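Local atomic coordinates of octenoyl-coa reductase/carboxylase (Streptomyces sp., PDB entry 4A0S), a protein that probably catalyses the NADPH-dependent reductive carboxylation of 2-octenoyl-CoA, supplying an extender unit for the cinnabaramide polyketide pathway. Residues E85-T89 / F90-K94; I74-N77 / T78-S81. All blocks are in the same frame, centred on the assembly; numbering follows the deposited sequence.

Contact 1. Residues E85-T89 / F90-K94; sequences EPIPT and FHFLK. With CO8 (octanoyl-coenzyme A), chain E.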
loop_
_atom_site.group_PDB
_atom_site.type_symbol
_atom_site.label_atom_id
_atom_site.label_comp_id
_atom_site.label_asym_id
_atom_site.label_seq_id
_atom_site.Cartn_x
_atom_site.Cartn_y
_atom_site.Cartn_z
ATOM N N GLU A 85 26.979 -2.483 24.344
ATOM C CA GLU A 85 26.135 -3.540 23.796
ATOM C C GLU A 85 25.214 -3.079 22.655
ATOM O O GLU A 85 24.817 -1.917 22.602
ATOM C CB GLU A 85 25.305 -4.164 24.902
ATOM C CG GLU A 85 26.122 -4.975 25.866
ATOM C CD GLU A 85 25.254 -5.828 26.749
ATOM O OE1 GLU A 85 24.016 -5.705 26.655
ATOM O OE2 GLU A 85 25.805 -6.631 27.525
ATOM N N PRO A 86 24.899 -3.994 21.722
ATOM C CA PRO A 86 25.489 -5.325 21.648
ATOM C C PRO A 86 26.904 -5.250 21.093
ATOM O O PRO A 86 27.670 -6.198 21.209
ATOM C CB PRO A 86 24.578 -6.049 20.659
ATOM C CG PRO A 86 24.120 -4.973 19.760
ATOM C CD PRO A 86 23.893 -3.794 20.663
ATOM N N ILE A 87 27.231 -4.116 20.484
ATOM C CA ILE A 87 28.537 -3.871 19.906
ATOM C C ILE A 87 28.921 -2.457 20.291
ATOM O O ILE A 87 28.107 -1.546 20.156
ATOM C CB ILE A 87 28.492 -3.949 18.367
ATOM C CG1 ILE A 87 28.165 -5.370 17.890
ATOM C CG2 ILE A 87 29.805 -3.422 17.758
ATOM C CD1 ILE A 87 27.393 -5.400 16.586
ATOM N N PRO A 88 30.166 -2.259 20.760
ATOM C CA PRO A 88 30.636 -0.926 21.144
ATOM C C PRO A 88 30.368 0.067 20.027
ATOM O O PRO A 88 30.659 -0.229 18.873
ATOM C CB PRO A 88 32.143 -1.117 21.301
ATOM C CG PRO A 88 32.305 -2.536 21.635
ATOM C CD PRO A 88 31.218 -3.273 20.909
ATOM N N THR A 89 29.806 1.222 20.370
ATOM C CA THR A 89 29.505 2.258 19.377
ATOM C C THR A 89 30.737 2.709 18.592
ATOM O O THR A 89 30.629 3.142 17.451
ATOM C CB THR A 89 28.840 3.497 20.001
ATOM O OG1 THR A 89 29.598 3.937 21.131
ATOM C CG2 THR A 89 27.433 3.185 20.427
ATOM N N PHE A 90 31.913 2.588 19.189
ATOM C CA PHE A 90 33.130 2.960 18.464
ATOM C C PHE A 90 33.303 2.196 17.153
ATOM O O PHE A 90 33.824 2.743 16.183
ATOM C CB PHE A 90 34.332 2.849 19.384
ATOM C CG PHE A 90 34.283 3.843 20.496
ATOM C CD1 PHE A 90 34.733 5.143 20.292
ATOM C CD2 PHE A 90 33.722 3.512 21.714
ATOM C CE1 PHE A 90 34.664 6.079 21.286
ATOM C CE2 PHE A 90 33.640 4.458 22.727
ATOM C CZ PHE A 90 34.121 5.745 22.506
ATOM N N HIS A 91 32.815 0.962 17.109
ATOM C CA HIS A 91 32.828 0.194 15.873
ATOM C C HIS A 91 31.968 0.901 14.825
ATOM O O HIS A 91 32.334 0.953 13.651
ATOM C CB HIS A 91 32.327 -1.233 16.109
ATOM C CG HIS A 91 32.063 -1.993 14.845
ATOM N ND1 HIS A 91 33.076 -2.482 14.038
ATOM C CD2 HIS A 91 30.900 -2.339 14.242
ATOM C CE1 HIS A 91 32.545 -3.100 12.996
ATOM N NE2 HIS A 91 31.227 -3.026 13.096
ATOM N N PHE A 92 30.833 1.459 15.257
ATOM C CA PHE A 92 29.948 2.199 14.348
ATOM C C PHE A 92 30.560 3.504 13.895
ATOM O O PHE A 92 30.461 3.870 12.717
ATOM C CB PHE A 92 28.575 2.443 14.972
ATOM C CG PHE A 92 27.957 1.203 15.553
ATOM C CD1 PHE A 92 27.984 -0.001 14.849
ATOM C CD2 PHE A 92 27.378 1.237 16.810
ATOM C CE1 PHE A 92 27.429 -1.158 15.399
ATOM C CE2 PHE A 92 26.811 0.081 17.376
ATOM C CZ PHE A 92 26.843 -1.109 16.671
ATOM N N LEU A 93 31.216 4.180 14.831
ATOM C CA LEU A 93 31.862 5.440 14.550
ATOM C C LEU A 93 32.938 5.211 13.506
ATOM O O LEU A 93 33.099 6.007 12.583
ATOM C CB LEU A 93 32.439 6.048 15.829
ATOM C CG LEU A 93 31.420 6.431 16.910
ATOM C CD1 LEU A 93 32.125 7.051 18.108
ATOM C CD2 LEU A 93 30.350 7.375 16.373
ATOM N N LYS A 94 33.647 4.095 13.633
ATOM C CA LYS A 94 34.698 3.766 12.688
ATOM C C LYS A 94 34.129 3.400 11.322
ATOM O O LYS A 94 34.684 3.782 10.297
ATOM C CB LYS A 94 35.582 2.653 13.246
ATOM C CG LYS A 94 36.468 3.129 14.385
ATOM C CD LYS A 94 37.468 2.077 14.840
ATOM C CE LYS A 94 38.638 2.742 15.590
ATOM N NZ LYS A 94 39.443 3.713 14.764
HETATM N N1A CO8 E . 34.137 -4.959 20.209
HETATM C C2A CO8 E . 34.506 -4.412 19.049
HETATM N N3A CO8 E . 33.913 -4.750 17.910
HETATM C C4A CO8 E . 32.914 -5.661 17.921
HETATM C C5A CO8 E . 32.497 -6.251 19.107
HETATM C C6A CO8 E . 33.143 -5.877 20.282
HETATM N N6A CO8 E . 32.772 -6.410 21.450
HETATM N N7A CO8 E . 31.505 -7.096 18.821
HETATM C C8A CO8 E . 31.305 -7.045 17.502
HETATM N N9A CO8 E . 32.165 -6.172 16.954
HETATM C C1B CO8 E . 32.314 -5.789 15.524
HETATM C C2B CO8 E . 33.035 -6.882 14.730
HETATM O O2B CO8 E . 33.934 -6.282 13.769
HETATM C C3B CO8 E . 31.861 -7.563 14.032
HETATM O O3B CO8 E . 32.285 -8.192 12.831
HETATM P P3B CO8 E . 32.464 -9.799 12.904
HETATM O O7A CO8 E . 33.962 -10.113 12.346
HETATM O O8A CO8 E . 32.580 -10.276 14.476
HETATM O O9A CO8 E . 31.376 -10.513 12.204
HETATM C C4B CO8 E . 30.912 -6.407 13.737
HETATM O O4B CO8 E . 31.007 -5.574 14.901
HETATM C C5B CO8 E . 29.445 -6.854 13.729
HETATM O O5B CO8 E . 28.594 -5.699 13.581
HETATM P P1A CO8 E . 28.493 -4.947 12.126
HETATM O O1A CO8 E . 27.431 -3.692 12.341
HETATM O O2A CO8 E . 29.792 -4.410 11.611
HETATM O O3A CO8 E . 27.945 -6.084 11.070
HETATM P P2A CO8 E . 26.400 -6.461 10.664
HETATM O O4A CO8 E . 26.352 -8.046 10.475
HETATM O O5A CO8 E . 25.885 -5.732 9.458
HETATM O O6A CO8 E . 25.484 -6.167 11.984
HETATM C CBP CO8 E . 23.569 -5.292 13.256
HETATM C CCP CO8 E . 24.172 -5.582 11.861
HETATM C CDP CO8 E . 23.234 -6.661 13.872
HETATM C CEP CO8 E . 22.268 -4.519 13.041
HETATM C CAP CO8 E . 24.594 -4.482 14.121
HETATM O OAP CO8 E . 25.125 -3.302 13.436
HETATM C C9P CO8 E . 24.076 -4.104 15.536
HETATM O O9P CO8 E . 24.011 -4.979 16.408
HETATM N N8P CO8 E . 23.757 -2.806 15.745
HETATM C C7P CO8 E . 23.334 -2.289 17.080
HETATM C C6P CO8 E . 21.805 -2.067 17.251
HETATM C C5P CO8 E . 21.386 -2.556 18.659
HETATM O O5P CO8 E . 21.524 -3.738 18.961
HETATM N N4P CO8 E . 21.018 -1.691 19.601
HETATM C C3P CO8 E . 20.617 -0.292 19.498
HETATM C C2P CO8 E . 19.123 -0.385 19.843
HETATM S S1P CO8 E . 18.069 0.267 18.494
HETATM C "C1'" CO8 E . 17.683 1.795 19.207
HETATM O "O1'" CO8 E . 17.650 1.980 20.437
HETATM C "C2'" CO8 E . 17.446 2.789 18.282
HETATM C "C3'" CO8 E . 17.105 4.076 18.630
HETATM C "C4'" CO8 E . 16.845 5.009 17.619
HETATM C "C5'" CO8 E . 17.334 4.638 16.227
HETATM C "C6'" CO8 E . 17.073 5.894 15.367
HETATM C "C7'" CO8 E . 17.283 5.557 13.918
HETATM C "C8'" CO8 E . 17.152 6.854 13.114
#
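I87 places CG2 opposite its own backbone N, a torsion that brings this methyl to 3.7 Å from H91 CB; H91 holds its CG in the same relation to its N (chi1 169°), which aims the imidazole at octanoyl-coenzyme A. The setting is the start of helix 89-97 and the loop with P86 and P88 that leads into it, in the GroES-like part of a medium-chain dehydrogenase/reductase fold. Backbone geometry marks the first turn. H91 N donates to P88 O at 3.0 Å, and L93 N meets T89 O at 2.9 Å with a fairly straight N-H (158°); F92 N adds a weak bond to the same T89 O. F92 turns back over the loop, its CZ lying 3.7 Å from I87 CB, while P88 O stands over one face of the ring near the rim. The T89 and F92 side chains cross at about a right angle, with the methyl CG2 facing F92 CD2, and T89 OG1 is hydrogen-bonded to H111 of strand 110-112, which fixes how the threonine is turned.

The loop grips the adenine of the ligand through carbon atoms: P88 CD is 3.3 Å from C6A, and I87 CG1 is 3.6 Å from C8A. R348 of the second subunit packs on P86 and I87, and R286, R293 and Y349 of that subunit also bond the ligand, placing this part of the pocket at a subunit interface. H91 NE2 points at pyrophosphate oxygen O2A over a very short 2.5 Å, a length best read with caution although the angle at the hydrogen, 161°, suits a bond. Ribose O4B lies over one face of the same imidazole, and farther along the ligand F92 CZ stands 3.6 Å from the pantetheine amide nitrogen N8P.

Contact 2. Residues I74-N77 / T78-S81; sequences INYN and TVWS. With NAP (NADP nicotinamide-adenine-dinucleotide phosphate), chain F.
Y76 and W80 carry the aromatic part: their six-membered rings lie with planes at 48° and centroids 4.7 Å apart, and Y76 CD1 sits over one face of the indole, 3.3 Å from W80 CE2. V79 CB adds a CH-pi contact over the phenol face. W80 NE1 donates to O2D of the nicotinamide ribose of NADP at 2.8 Å, and Y76 meets phosphate oxygen O2A at its ring edge. Replacing W80 by an alanine would probably leave O2D without its indole donor and the Y76 ring freer to turn.

Among polar bonds, N75 N donates to T78 OG1 at 3.2 Å (158°), at position N3 of helix 76-82; the reciprocal bond from the N-cap side chain of N75 is absent, leaving the capping box incomplete, and N75 ND2 reaches D116 instead. Two waters bind T78 OG1, one accepting from N75 ND2, the other weakly bonded to N77 OD1, while N77 ND2 bonds S115. N77 O is gripped twice: S81 N at 2.7 Å and S81 OG at 2.8 Å approach from opposite faces of its carbonyl plane.

Among purely aliphatic contacts, I74 CG2 lies 4.2 Å from V79 CG2, both residues against helix 393-401.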
loop_
_atom_site.group_PDB
_atom_site.type_symbol
_atom_site.label_atom_id
_atom_site.label_comp_id
_atom_site.label_asym_id
_atom_site.label_seq_id
_atom_site.Cartn_x
_atom_site.Cartn_y
_atom_site.Cartn_z
ATOM N N ILE A 74 17.446 10.507 27.976
ATOM C CA ILE A 74 18.034 9.181 27.921
ATOM C C ILE A 74 17.159 8.338 27.014
ATOM O O ILE A 74 15.920 8.325 27.149
ATOM C CB ILE A 74 18.149 8.523 29.310
ATOM C CG1 ILE A 74 18.871 9.459 30.264
ATOM C CG2 ILE A 74 18.868 7.178 29.199
ATOM C CD1 ILE A 74 20.290 9.781 29.833
ATOM N N ASN A 75 17.809 7.686 26.059
ATOM C CA ASN A 75 17.164 6.686 25.266
ATOM C C ASN A 75 17.785 5.381 25.591
ATOM O O ASN A 75 18.870 5.330 26.172
ATOM C CB ASN A 75 17.306 7.010 23.789
ATOM C CG ASN A 75 16.317 8.030 23.374
ATOM O OD1 ASN A 75 15.136 7.726 23.259
ATOM N ND2 ASN A 75 16.762 9.261 23.231
ATOM N N TYR A 76 17.102 4.309 25.240
ATOM C CA TYR A 76 17.682 3.059 25.575
ATOM C C TYR A 76 18.998 2.894 24.846
ATOM O O TYR A 76 19.908 2.300 25.385
ATOM C CB TYR A 76 16.723 1.877 25.415
ATOM C CG TYR A 76 16.974 0.885 26.515
ATOM C CD1 TYR A 76 18.118 0.095 26.496
ATOM C CD2 TYR A 76 16.121 0.778 27.604
ATOM C CE1 TYR A 76 18.402 -0.804 27.509
ATOM C CE2 TYR A 76 16.399 -0.132 28.644
ATOM C CZ TYR A 76 17.556 -0.916 28.583
ATOM O OH TYR A 76 17.862 -1.850 29.558
ATOM N N ASN A 77 19.117 3.461 23.644
ATOM C CA ASN A 77 20.369 3.314 22.911
ATOM C C ASN A 77 21.547 3.971 23.642
ATOM O O ASN A 77 22.691 3.535 23.495
ATOM C CB ASN A 77 20.274 3.755 21.435
ATOM C CG ASN A 77 20.063 5.267 21.265
ATOM O OD1 ASN A 77 19.825 5.992 22.220
ATOM N ND2 ASN A 77 20.154 5.740 20.023
ATOM N N THR A 78 21.239 4.986 24.448
ATOM C CA THR A 78 22.213 5.632 25.319
ATOM C C THR A 78 22.727 4.610 26.307
ATOM O O THR A 78 23.935 4.484 26.505
ATOM C CB THR A 78 21.587 6.829 26.079
ATOM O OG1 THR A 78 20.835 7.632 25.158
ATOM C CG2 THR A 78 22.682 7.687 26.771
ATOM N N VAL A 79 21.797 3.887 26.926
ATOM C CA VAL A 79 22.104 2.748 27.782
ATOM C C VAL A 79 22.898 1.665 27.045
ATOM O O VAL A 79 23.927 1.230 27.552
ATOM C CB VAL A 79 20.822 2.126 28.382
ATOM C CG1 VAL A 79 21.149 0.903 29.234
ATOM C CG2 VAL A 79 20.034 3.171 29.172
ATOM N N TRP A 80 22.417 1.217 25.882
ATOM C CA TRP A 80 23.155 0.222 25.106
ATOM C C TRP A 80 24.581 0.713 24.859
ATOM O O TRP A 80 25.525 -0.043 25.049
ATOM C CB TRP A 80 22.503 -0.063 23.747
ATOM C CG TRP A 80 21.147 -0.673 23.786
ATOM C CD1 TRP A 80 20.039 -0.237 23.115
ATOM C CD2 TRP A 80 20.737 -1.816 24.537
ATOM N NE1 TRP A 80 18.968 -1.049 23.389
ATOM C CE2 TRP A 80 19.363 -2.018 24.268
ATOM C CE3 TRP A 80 21.391 -2.681 25.423
ATOM C CZ2 TRP A 80 18.630 -3.068 24.840
ATOM C CZ3 TRP A 80 20.672 -3.723 25.995
ATOM C CH2 TRP A 80 19.302 -3.911 25.696
ATOM N N SER A 81 24.716 1.975 24.431
ATOM C CA SER A 81 26.024 2.613 24.206
ATOM C C SER A 81 26.942 2.486 25.394
ATOM O O SER A 81 28.087 2.059 25.265
ATOM C CB SER A 81 25.882 4.118 23.975
ATOM O OG SER A 81 25.214 4.391 22.785
HETATM P PA NAP F . 12.329 2.172 28.037
HETATM O O1A NAP F . 11.837 3.658 28.204
HETATM O O2A NAP F . 13.263 1.650 29.087
HETATM O O5B NAP F . 11.056 1.308 28.032
HETATM C C5B NAP F . 11.219 -0.068 27.751
HETATM C C4B NAP F . 10.045 -0.784 28.399
HETATM O O4B NAP F . 10.206 -2.169 28.059
HETATM C C3B NAP F . 10.048 -0.686 29.939
HETATM O O3B NAP F . 8.912 0.084 30.278
HETATM C C2B NAP F . 9.760 -2.104 30.410
HETATM O O2B NAP F . 8.361 -2.366 30.500
HETATM C C1B NAP F . 10.306 -2.962 29.326
HETATM N N9A NAP F . 11.749 -3.183 29.597
HETATM C C8A NAP F . 12.641 -2.368 30.183
HETATM N N7A NAP F . 13.853 -2.937 30.197
HETATM C C5A NAP F . 13.707 -4.117 29.611
HETATM C C6A NAP F . 14.587 -5.141 29.366
HETATM N N6A NAP F . 15.867 -5.012 29.710
HETATM N N1A NAP F . 14.132 -6.222 28.751
HETATM C C2A NAP F . 12.861 -6.328 28.374
HETATM N N3A NAP F . 11.979 -5.383 28.613
HETATM C C4A NAP F . 12.391 -4.271 29.227
HETATM O O3 NAP F . 13.016 1.968 26.605
HETATM P PN NAP F . 12.349 2.450 25.224
HETATM O O1N NAP F . 12.982 3.873 25.031
HETATM O O2N NAP F . 10.848 2.319 25.183
HETATM O O5D NAP F . 13.101 1.423 24.262
HETATM C C5D NAP F . 12.662 0.072 24.358
HETATM C C4D NAP F . 13.479 -0.681 23.346
HETATM O O4D NAP F . 13.212 -0.045 22.048
HETATM C C3D NAP F . 14.987 -0.545 23.564
HETATM O O3D NAP F . 15.485 -1.860 23.241
HETATM C C2D NAP F . 15.422 0.479 22.537
HETATM O O2D NAP F . 16.796 0.279 22.132
HETATM C C1D NAP F . 14.513 0.053 21.401
HETATM N N1N NAP F . 14.263 1.237 20.614
HETATM C C2N NAP F . 14.432 1.125 19.250
HETATM C C3N NAP F . 14.181 2.254 18.523
HETATM C C7N NAP F . 14.377 2.134 17.062
HETATM O O7N NAP F . 14.639 1.054 16.523
HETATM N N7N NAP F . 14.289 3.285 16.451
HETATM C C4N NAP F . 13.774 3.456 19.110
HETATM C C5N NAP F . 13.586 3.578 20.475
HETATM C C6N NAP F . 13.829 2.446 21.236
HETATM P P2B NAP F . 7.963 -3.662 31.367
HETATM O O1X NAP F . 6.396 -3.265 31.563
HETATM O O2X NAP F . 8.098 -5.005 30.487
HETATM O O3X NAP F . 8.864 -3.519 32.570
HETATM O O HOH W 1 19.580 10.023 24.075
HETATM O O HOH W 2 22.207 8.214 22.828
#

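How the contacts relate
Contacts 2 and 1 follow in series along helix 76-82, the intervening loop and helix 89-97, with centres about 13 Å apart. They meet directly: E85 N lies 2.9 Å from W80 O, probably a hydrogen bond, and T89 CG2 packs 3.5 Å from S81 OG. Contact 2 serves the NADP ribose and phosphate, whereas contact 1 holds the adenine, pyrophosphate and pantetheine of octanoyl-coenzyme A; F92 is about 11 Å from NADP at nearest atoms. N77 and W80 of contact 2 also line the acyl-CoA pocket, and the two ligands converge where C3' of the acyl chain lies 3.4 Å from nicotinamide C4N, consistent with hydride transfer between them.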